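Local structure of DegV family protein (Streptococcus agalactiae, 3LUP) at residues Phe161-Asp166 and Gln240-Gln245; Ser180-Asn185 and Ile201-Lys206; Arg216-Val221 and Glu244-Leu249. The protein binds the long-chain fatty acid elaidic acid and may serve in lipid transport or fatty acid metabolism. All blocks are in the same frame, centred on the assembly; numbering follows the deposited sequence.

Contact 1. Residues Phe161-Asp166 and Gln240-Gln245; sequences FIVVND and QDKAEQ
Lys242, in the first turn of helix 240-252, stretches its side chain across to the end of strand 159-163, where its ammonium group comes to rest near Val163. The backbones stay well apart, with the CA atoms of Val163 and Lys242 separated by 9.7 Å. A long side chain suits this gap. The Lys242 chain bends at its second and third torsions (chi3 -44°), then runs straight to NZ, crossing the valine side chain at about a right angle.

The closer-packed part is the patch around Val163. Its CB points toward the helix, and CG1 lies 4.1 Å from Lys242 NZ, while NZ stands 3.6 Å from Val163 O. That is too long for a hydrogen bond, but a partial negative charge facing an ammonium group probably favours the approach. NZ makes a weak hydrogen bond to Gly275 O. Val163 itself is held in the sheet by backbone bonding to Val277, and a beta-branched residue fits such a buried strand position.

Helix 240-252 joins the parallel neighbours 230-236 and 259-263 in a beta-alpha-beta crossover and packs on the six-stranded mixed sheet to which strand 159-163 belongs; Ala243, small enough for a close seat, touches Ile234 and His236. Val164 points the other way and meets Leu272 of helix 266-272, while neighbouring Ile162 touches the bound elaidic acid.

Beyond the strand the contact loosens. Asn165 is exposed, as befits a polar amide in a loop, and its backbone N lies 4.4 Å from Lys242 NZ. Lys242 is itself partly exposed, a fitting place for a charged residue whose aliphatic chain can lie against the protein.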
loop_
_atom_site.group_PDB
_atom_site.type_symbol
_atom_site.label_atom_id
_atom_site.label_comp_id
_atom_site.label_asym_id
_atom_site.label_seq_id
_atom_site.Cartn_x
_atom_site.Cartn_y
_atom_site.Cartn_z
ATOM N N PHE A 161 1.950 -10.051 0.877
ATOM C CA PHE A 161 3.046 -10.854 1.408
ATOM C C PHE A 161 4.395 -10.285 0.970
ATOM O O PHE A 161 4.520 -9.790 -0.137
ATOM C CB PHE A 161 2.882 -12.303 0.959
ATOM C CG PHE A 161 1.810 -13.057 1.719
ATOM C CD1 PHE A 161 2.158 -14.053 2.644
ATOM C CD2 PHE A 161 0.463 -12.767 1.530
ATOM C CE1 PHE A 161 1.183 -14.745 3.367
ATOM C CE2 PHE A 161 -0.526 -13.469 2.247
ATOM C CZ PHE A 161 -0.159 -14.459 3.171
ATOM N N ILE A 162 5.395 -10.362 1.845
ATOM C CA ILE A 162 6.674 -9.681 1.638
ATOM C C ILE A 162 7.847 -10.538 2.063
ATOM O O ILE A 162 7.777 -11.260 3.049
ATOM C CB ILE A 162 6.790 -8.363 2.477
ATOM C CG1 ILE A 162 5.436 -7.645 2.619
ATOM C CG2 ILE A 162 7.881 -7.438 1.905
ATOM C CD1 ILE A 162 5.312 -6.862 3.931
ATOM N N VAL A 163 8.935 -10.440 1.321
ATOM C CA VAL A 163 10.194 -11.013 1.752
ATOM C C VAL A 163 11.226 -9.926 1.582
ATOM O O VAL A 163 11.413 -9.407 0.481
ATOM C CB VAL A 163 10.593 -12.261 0.947
ATOM C CG1 VAL A 163 12.059 -12.645 1.231
ATOM C CG2 VAL A 163 9.647 -13.406 1.265
ATOM N N VAL A 164 11.870 -9.562 2.681
ATOM C CA VAL A 164 12.782 -8.438 2.656
ATOM C C VAL A 164 14.231 -8.911 2.576
ATOM O O VAL A 164 14.544 -10.081 2.861
ATOM C CB VAL A 164 12.540 -7.442 3.835
ATOM C CG1 VAL A 164 11.109 -6.956 3.822
ATOM C CG2 VAL A 164 12.896 -8.062 5.181
ATOM N N ASN A 165 15.111 -8.006 2.176
ATOM C CA ASN A 165 16.500 -8.350 2.131
ATOM C C ASN A 165 17.140 -8.231 3.513
ATOM O O ASN A 165 17.859 -9.133 3.961
ATOM C CB ASN A 165 17.230 -7.528 1.094
ATOM C CG ASN A 165 18.549 -8.122 0.752
ATOM O OD1 ASN A 165 19.571 -7.433 0.758
ATOM N ND2 ASN A 165 18.559 -9.431 0.480
ATOM N N ASP A 166 16.864 -7.126 4.197
ATOM C CA ASP A 166 17.330 -6.960 5.565
ATOM C C ASP A 166 16.269 -6.310 6.444
ATOM O O ASP A 166 15.603 -5.341 6.055
ATOM C CB ASP A 166 18.674 -6.209 5.618
ATOM C CG ASP A 166 18.514 -4.693 5.596
ATOM O OD1 ASP A 166 17.772 -4.199 4.710
ATOM O OD2 ASP A 166 19.135 -4.016 6.461
ATOM N N GLN A 240 14.643 -6.362 -9.089
ATOM C CA GLN A 240 14.308 -6.849 -10.426
ATOM C C GLN A 240 14.345 -8.371 -10.575
ATOM O O GLN A 240 13.360 -8.980 -10.998
ATOM C CB GLN A 240 15.286 -6.234 -11.430
ATOM C CG GLN A 240 14.860 -6.371 -12.878
ATOM C CD GLN A 240 13.537 -5.684 -13.137
ATOM O OE1 GLN A 240 13.205 -4.681 -12.490
ATOM N NE2 GLN A 240 12.761 -6.227 -14.070
ATOM N N ASP A 241 15.491 -8.961 -10.236
ATOM C CA ASP A 241 15.709 -10.390 -10.370
ATOM C C ASP A 241 14.811 -11.237 -9.470
ATOM O O ASP A 241 14.338 -12.289 -9.903
ATOM C CB ASP A 241 17.178 -10.723 -10.124
ATOM C CG ASP A 241 18.048 -10.438 -11.334
ATOM O OD1 ASP A 241 17.485 -10.216 -12.437
ATOM O OD2 ASP A 241 19.298 -10.444 -11.193
ATOM N N LYS A 242 14.582 -10.781 -8.237
ATOM C CA LYS A 242 13.705 -11.492 -7.304
ATOM C C LYS A 242 12.250 -11.461 -7.802
ATOM O O LYS A 242 11.498 -12.427 -7.617
ATOM C CB LYS A 242 13.810 -10.960 -5.853
ATOM C CG LYS A 242 15.249 -10.646 -5.317
ATOM C CD LYS A 242 15.456 -10.857 -3.781
ATOM C CE LYS A 242 14.299 -10.299 -2.928
ATOM N NZ LYS A 242 14.335 -10.474 -1.413
ATOM N N ALA A 243 11.865 -10.365 -8.457
ATOM C CA ALA A 243 10.507 -10.203 -8.996
ATOM C C ALA A 243 10.270 -11.000 -10.289
ATOM O O ALA A 243 9.208 -11.588 -10.467
ATOM C CB ALA A 243 10.178 -8.718 -9.190
ATOM N N GLU A 244 11.257 -11.007 -11.186
ATOM C CA GLU A 244 11.190 -11.808 -12.415
ATOM C C GLU A 244 11.158 -13.288 -12.081
ATOM O O GLU A 244 10.449 -14.057 -12.713
ATOM C CB GLU A 244 12.383 -11.532 -13.317
ATOM C CG GLU A 244 12.371 -10.166 -13.975
ATOM C CD GLU A 244 13.543 -9.976 -14.949
ATOM O OE1 GLU A 244 14.519 -10.782 -14.897
ATOM O OE2 GLU A 244 13.488 -9.016 -15.765
ATOM N N GLN A 245 11.941 -13.671 -11.079
ATOM C CA GLN A 245 11.923 -15.019 -10.537
ATOM C C GLN A 245 10.520 -15.395 -10.079
ATOM O O GLN A 245 9.955 -16.380 -10.551
ATOM C CB GLN A 245 12.915 -15.128 -9.378
ATOM C CG GLN A 245 12.750 -16.359 -8.499
ATOM C CD GLN A 245 13.072 -17.657 -9.207
ATOM O OE1 GLN A 245 13.600 -17.669 -10.313
ATOM N NE2 GLN A 245 12.755 -18.763 -8.562
#

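Contact 2. Residues Ser180-Asn185 and Ile201-Lys206; sequences SAIIGN and IVVYEK
Helix 179-186 stands beside strand 201-205 with Ile182 across from Val203 and Asn185 across from Lys206, their CA atoms 9.5 and 9.3 Å apart respectively, too far for the backbones to touch each other, so each contact needs a side chain. Ile182 and Val203 both point toward the opposite segment and slide past each other in opposite directions, CD1 of Ile182 meeting CG2 of Val203 at 3.9 Å. Ile182 holds its CG1 between the backbone N and the carbonyl carbon (chi1 58°), and from there an extended chain carries CD1 to the valine. Branched aliphatic residues suit this partly covered spot, and Val203 also touches Leu193 of the adjoining strand.

Further along, Lys206 comes in from just past the strand. Its chain, bent at the third torsion (chi3 105°), brings CE to 3.7 Å from Asn185 O and NZ to 4.0 Å from the same oxygen; Ile189 lies against this lysine as well. Between the two touching pairs, Tyr204 and Glu205 form a classic beta bulge opposite Val192. The bulge falls in an outermost strand of the sheet, where one side has no neighbouring strand within the chain.

With a single apolar pair, a lysine beside a carbonyl and no hydrogen bond between the segments, the chemistry implies a light surface association, probably helped a little by electrostatic attraction between Lys206 and Asn185 O.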
loop_
_atom_site.group_PDB
_atom_site.type_symbol
_atom_site.label_atom_id
_atom_site.label_comp_id
_atom_site.label_asym_id
_atom_site.label_seq_id
_atom_site.Cartn_x
_atom_site.Cartn_y
_atom_site.Cartn_z
ATOM N N SER A 180 11.377 -5.895 17.770
ATOM C CA SER A 180 12.560 -5.853 18.601
ATOM C C SER A 180 12.671 -7.083 19.514
ATOM O O SER A 180 13.772 -7.447 19.944
ATOM C CB SER A 180 12.579 -4.562 19.412
ATOM O OG SER A 180 11.358 -4.401 20.116
ATOM N N ALA A 181 11.534 -7.724 19.792
ATOM C CA ALA A 181 11.515 -8.962 20.580
ATOM C C ALA A 181 11.810 -10.213 19.751
ATOM O O ALA A 181 12.349 -11.185 20.265
ATOM C CB ALA A 181 10.187 -9.115 21.310
ATOM N N ILE A 182 11.456 -10.185 18.471
ATOM C CA ILE A 182 11.611 -11.356 17.601
ATOM C C ILE A 182 12.774 -11.268 16.588
ATOM O O ILE A 182 13.060 -12.250 15.895
ATOM C CB ILE A 182 10.287 -11.709 16.855
ATOM C CG1 ILE A 182 9.794 -10.520 16.022
ATOM C CG2 ILE A 182 9.218 -12.178 17.838
ATOM C CD1 ILE A 182 8.641 -10.844 15.098
ATOM N N ILE A 183 13.440 -10.115 16.515
ATOM C CA ILE A 183 14.464 -9.883 15.483
ATOM C C ILE A 183 15.630 -10.888 15.541
ATOM O O ILE A 183 16.046 -11.417 14.503
ATOM C CB ILE A 183 14.959 -8.405 15.450
ATOM C CG1 ILE A 183 16.005 -8.203 14.343
ATOM C CG2 ILE A 183 15.451 -7.935 16.827
ATOM C CD1 ILE A 183 16.623 -6.767 14.285
ATOM N N GLY A 184 16.119 -11.173 16.750
ATOM C CA GLY A 184 17.194 -12.142 16.957
ATOM C C GLY A 184 16.942 -13.513 16.347
ATOM O O GLY A 184 17.879 -14.210 15.981
ATOM N N ASN A 185 15.669 -13.897 16.244
ATOM C CA ASN A 185 15.265 -15.183 15.665
ATOM C C ASN A 185 15.149 -15.188 14.142
ATOM O O ASN A 185 15.202 -16.245 13.516
ATOM C CB ASN A 185 13.940 -15.633 16.267
ATOM C CG ASN A 185 14.071 -16.014 17.723
ATOM O OD1 ASN A 185 15.140 -16.446 18.179
ATOM N ND2 ASN A 185 12.977 -15.856 18.471
ATOM N N ILE A 201 1.914 -5.692 9.956
ATOM C CA ILE A 201 2.854 -6.612 9.371
ATOM C C ILE A 201 3.376 -7.542 10.446
ATOM O O ILE A 201 3.913 -7.092 11.466
ATOM C CB ILE A 201 3.988 -5.922 8.645
ATOM C CG1 ILE A 201 3.435 -4.798 7.738
ATOM C CG2 ILE A 201 4.794 -6.984 7.873
ATOM C CD1 ILE A 201 4.495 -4.101 6.867
ATOM N N VAL A 202 3.155 -8.838 10.223
ATOM C CA VAL A 202 3.576 -9.897 11.143
ATOM C C VAL A 202 4.309 -10.958 10.325
ATOM O O VAL A 202 4.254 -10.942 9.085
ATOM C CB VAL A 202 2.381 -10.543 11.963
ATOM C CG1 VAL A 202 1.557 -9.490 12.645
ATOM C CG2 VAL A 202 1.496 -11.416 11.098
ATOM N N VAL A 203 5.006 -11.865 11.010
ATOM C CA VAL A 203 5.678 -12.952 10.322
ATOM C C VAL A 203 4.654 -14.022 9.994
ATOM O O VAL A 203 3.993 -14.569 10.873
ATOM C CB VAL A 203 6.843 -13.552 11.146
ATOM C CG1 VAL A 203 7.597 -14.598 10.331
ATOM C CG2 VAL A 203 7.792 -12.450 11.615
ATOM N N TYR A 204 4.510 -14.306 8.709
ATOM C CA TYR A 204 3.674 -15.410 8.290
ATOM C C TYR A 204 4.391 -16.737 8.549
ATOM O O TYR A 204 3.860 -17.601 9.238
ATOM C CB TYR A 204 3.295 -15.255 6.817
ATOM C CG TYR A 204 2.367 -16.327 6.303
ATOM C CD1 TYR A 204 1.022 -16.356 6.681
ATOM C CD2 TYR A 204 2.835 -17.308 5.428
ATOM C CE1 TYR A 204 0.164 -17.342 6.205
ATOM C CE2 TYR A 204 1.987 -18.295 4.942
ATOM C CZ TYR A 204 0.655 -18.306 5.336
ATOM O OH TYR A 204 -0.172 -19.291 4.854
ATOM N N GLU A 205 5.614 -16.875 8.029
ATOM C CA GLU A 205 6.321 -18.155 8.057
ATOM C C GLU A 205 7.848 -17.961 8.149
ATOM O O GLU A 205 8.402 -17.087 7.475
ATOM C CB GLU A 205 5.940 -18.943 6.797
ATOM C CG GLU A 205 6.149 -20.447 6.855
ATOM C CD GLU A 205 5.565 -21.175 5.632
ATOM O OE1 GLU A 205 4.410 -20.865 5.237
ATOM O OE2 GLU A 205 6.262 -22.067 5.074
ATOM N N LYS A 206 8.511 -18.756 8.999
ATOM C CA LYS A 206 9.976 -18.840 8.994
ATOM C C LYS A 206 10.387 -19.701 7.803
ATOM O O LYS A 206 10.050 -20.883 7.739
ATOM C CB LYS A 206 10.519 -19.458 10.294
ATOM C CG LYS A 206 10.565 -18.526 11.518
ATOM C CD LYS A 206 11.113 -19.221 12.777
ATOM C CE LYS A 206 12.543 -18.792 13.110
ATOM N NZ LYS A 206 13.298 -19.750 13.987
#

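Contact 3. Residues Arg216-Val221 and Glu244-Leu249; sequences RLAEIV and EQLYNL
Leu246 reaches toward Leu217 and Ala218, its two methyls dividing the work. CD1 lies 3.5 Å from Ala218 N and 3.8 Å from Ala218 CB, while CD2 meets Leu217 CD1 at 3.8 Å. With CG anti to the backbone N (chi1 -179°), the leucine stretches out between the helices and crosses the Leu217 side chain at about a right angle. One turn on, Leu249 presents its CB to Ala218 CB at 3.6 Å; alanine suits this place because its single methyl lets the backbones draw close, Ala218 CA standing 6.0 Å from Leu249 CA.

The short helical segments behind these residues approach to 9.3 Å between axes, their directions inclined by 46°. No hydrogen bond joins them; the backbone bonds run within each helix, as from Ile220 N to Arg216 O. A further layer sets the leucines in place: Leu217 packs on strands 159-163 and 277-283 of the sheet, Leu246 on Ile234, and Leu249 on Leu214 of the partner helix. Arg216 points away from this apolar seam, and its NH1 forms a salt bridge with Glu219 OE1, whose hydrogen-bond geometry is weak.

Helices 210-224 and 240-252 thus show the packing of an alpha/beta domain, in which helices lie side by side over a sheet, with leucine and alanine filling the seam between them.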
loop_
_atom_site.group_PDB
_atom_site.type_symbol
_atom_site.label_atom_id
_atom_site.label_comp_id
_atom_site.label_asym_id
_atom_site.label_seq_id
_atom_site.Cartn_x
_atom_site.Cartn_y
_atom_site.Cartn_z
ATOM N N ARG A 216 8.006 -20.397 -1.901
ATOM C CA ARG A 216 6.923 -20.299 -0.935
ATOM C C ARG A 216 5.932 -19.146 -1.227
ATOM O O ARG A 216 4.732 -19.321 -1.075
ATOM C CB ARG A 216 7.491 -20.217 0.481
ATOM C CG ARG A 216 6.477 -20.458 1.576
ATOM C CD ARG A 216 6.089 -21.954 1.765
ATOM N NE ARG A 216 4.820 -22.011 2.494
ATOM C CZ ARG A 216 3.615 -22.068 1.923
ATOM N NH1 ARG A 216 3.494 -22.128 0.599
ATOM N NH2 ARG A 216 2.521 -22.082 2.674
ATOM N N LEU A 217 6.420 -17.985 -1.661
ATOM C CA LEU A 217 5.532 -16.897 -2.093
ATOM C C LEU A 217 4.589 -17.305 -3.243
ATOM O O LEU A 217 3.373 -17.070 -3.176
ATOM C CB LEU A 217 6.338 -15.660 -2.509
ATOM C CG LEU A 217 6.956 -14.749 -1.443
ATOM C CD1 LEU A 217 7.778 -13.700 -2.144
ATOM C CD2 LEU A 217 5.903 -14.096 -0.523
ATOM N N ALA A 218 5.158 -17.917 -4.285
ATOM C CA ALA A 218 4.366 -18.433 -5.406
ATOM C C ALA A 218 3.306 -19.427 -4.950
ATOM O O ALA A 218 2.173 -19.368 -5.410
ATOM C CB ALA A 218 5.240 -19.051 -6.448
ATOM N N GLU A 219 3.654 -20.325 -4.034
ATOM C CA GLU A 219 2.669 -21.269 -3.507
ATOM C C GLU A 219 1.545 -20.565 -2.749
ATOM O O GLU A 219 0.374 -20.959 -2.851
ATOM C CB GLU A 219 3.335 -22.322 -2.630
ATOM C CG GLU A 219 4.096 -23.376 -3.426
ATOM C CD GLU A 219 5.132 -24.114 -2.591
ATOM O OE1 GLU A 219 5.017 -24.107 -1.339
ATOM O OE2 GLU A 219 6.070 -24.702 -3.183
ATOM N N ILE A 220 1.905 -19.508 -2.025
ATOM C CA ILE A 220 0.953 -18.754 -1.215
ATOM C C ILE A 220 -0.052 -18.026 -2.093
ATOM O O ILE A 220 -1.245 -18.014 -1.788
ATOM C CB ILE A 220 1.662 -17.764 -0.272
ATOM C CG1 ILE A 220 2.390 -18.519 0.843
ATOM C CG2 ILE A 220 0.659 -16.835 0.359
ATOM C CD1 ILE A 220 3.262 -17.662 1.726
ATOM N N VAL A 221 0.429 -17.433 -3.184
ATOM C CA VAL A 221 -0.449 -16.807 -4.188
ATOM C C VAL A 221 -1.518 -17.789 -4.694
ATOM O O VAL A 221 -2.684 -17.421 -4.870
ATOM C CB VAL A 221 0.348 -16.296 -5.419
ATOM C CG1 VAL A 221 -0.594 -15.787 -6.497
ATOM C CG2 VAL A 221 1.316 -15.206 -5.035
ATOM N N GLU A 244 11.257 -11.007 -11.186
ATOM C CA GLU A 244 11.190 -11.808 -12.415
ATOM C C GLU A 244 11.158 -13.288 -12.081
ATOM O O GLU A 244 10.449 -14.057 -12.713
ATOM C CB GLU A 244 12.383 -11.532 -13.317
ATOM C CG GLU A 244 12.371 -10.166 -13.975
ATOM C CD GLU A 244 13.543 -9.976 -14.949
ATOM O OE1 GLU A 244 14.519 -10.782 -14.897
ATOM O OE2 GLU A 244 13.488 -9.016 -15.765
ATOM N N GLN A 245 11.941 -13.671 -11.079
ATOM C CA GLN A 245 11.923 -15.019 -10.537
ATOM C C GLN A 245 10.520 -15.395 -10.079
ATOM O O GLN A 245 9.955 -16.380 -10.551
ATOM C CB GLN A 245 12.915 -15.128 -9.378
ATOM C CG GLN A 245 12.750 -16.359 -8.499
ATOM C CD GLN A 245 13.072 -17.657 -9.207
ATOM O OE1 GLN A 245 13.600 -17.669 -10.313
ATOM N NE2 GLN A 245 12.755 -18.763 -8.562
ATOM N N LEU A 246 9.955 -14.602 -9.166
ATOM C CA LEU A 246 8.617 -14.863 -8.658
ATOM C C LEU A 246 7.594 -14.851 -9.786
ATOM O O LEU A 246 6.664 -15.655 -9.787
ATOM C CB LEU A 246 8.238 -13.854 -7.578
ATOM C CG LEU A 246 6.860 -13.983 -6.908
ATOM C CD1 LEU A 246 6.478 -15.417 -6.422
ATOM C CD2 LEU A 246 6.769 -12.945 -5.775
ATOM N N TYR A 247 7.785 -13.947 -10.746
ATOM C CA TYR A 247 6.931 -13.863 -11.929
ATOM C C TYR A 247 6.913 -15.178 -12.681
ATOM O O TYR A 247 5.844 -15.658 -13.077
ATOM C CB TYR A 247 7.415 -12.756 -12.865
ATOM C CG TYR A 247 6.551 -12.544 -14.086
ATOM C CD1 TYR A 247 5.479 -11.644 -14.061
ATOM C CD2 TYR A 247 6.815 -13.223 -15.274
ATOM C CE1 TYR A 247 4.691 -11.440 -15.179
ATOM C CE2 TYR A 247 6.036 -13.017 -16.401
ATOM C CZ TYR A 247 4.981 -12.126 -16.344
ATOM O OH TYR A 247 4.209 -11.939 -17.460
ATOM N N ASN A 248 8.104 -15.744 -12.881
ATOM C CA ASN A 248 8.250 -17.029 -13.562
ATOM C C ASN A 248 7.632 -18.163 -12.769
ATOM O O ASN A 248 6.921 -18.976 -13.337
ATOM C CB ASN A 248 9.711 -17.319 -13.895
ATOM C CG ASN A 248 10.288 -16.321 -14.883
ATOM O OD1 ASN A 248 9.575 -15.786 -15.739
ATOM N ND2 ASN A 248 11.586 -16.054 -14.763
ATOM N N LEU A 249 7.872 -18.197 -11.460
ATOM C CA LEU A 249 7.226 -19.174 -10.591
ATOM C C LEU A 249 5.705 -19.122 -10.717
ATOM O O LEU A 249 5.046 -20.156 -10.700
ATOM C CB LEU A 249 7.625 -18.959 -9.131
ATOM C CG LEU A 249 9.075 -19.248 -8.728
ATOM C CD1 LEU A 249 9.398 -18.617 -7.353
ATOM C CD2 LEU A 249 9.392 -20.753 -8.768
#

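Contact 3 is largely buried and made by aliphatic side chains, contact 1 is partly buried and turns on a lysine, and contact 2 lies at the surface with a mixed apolar and polar character. Contacts 1 and 3 share helix 240-252, and Leu217 of contact 3 packs against Phe161 and Val163 of contact 1, so the two helices and the sheet share one continuous apolar interface. Contacts 1 and 2 meet on the same sheet, where Phe161 touches Tyr204 and Ile162 touches Ile201; Ile162 and Ile201 also reach the elaidic acid. Contact 2 meets contact 3 through the Glu205-Arg216 salt bridge and through Tyr204 against Ile220.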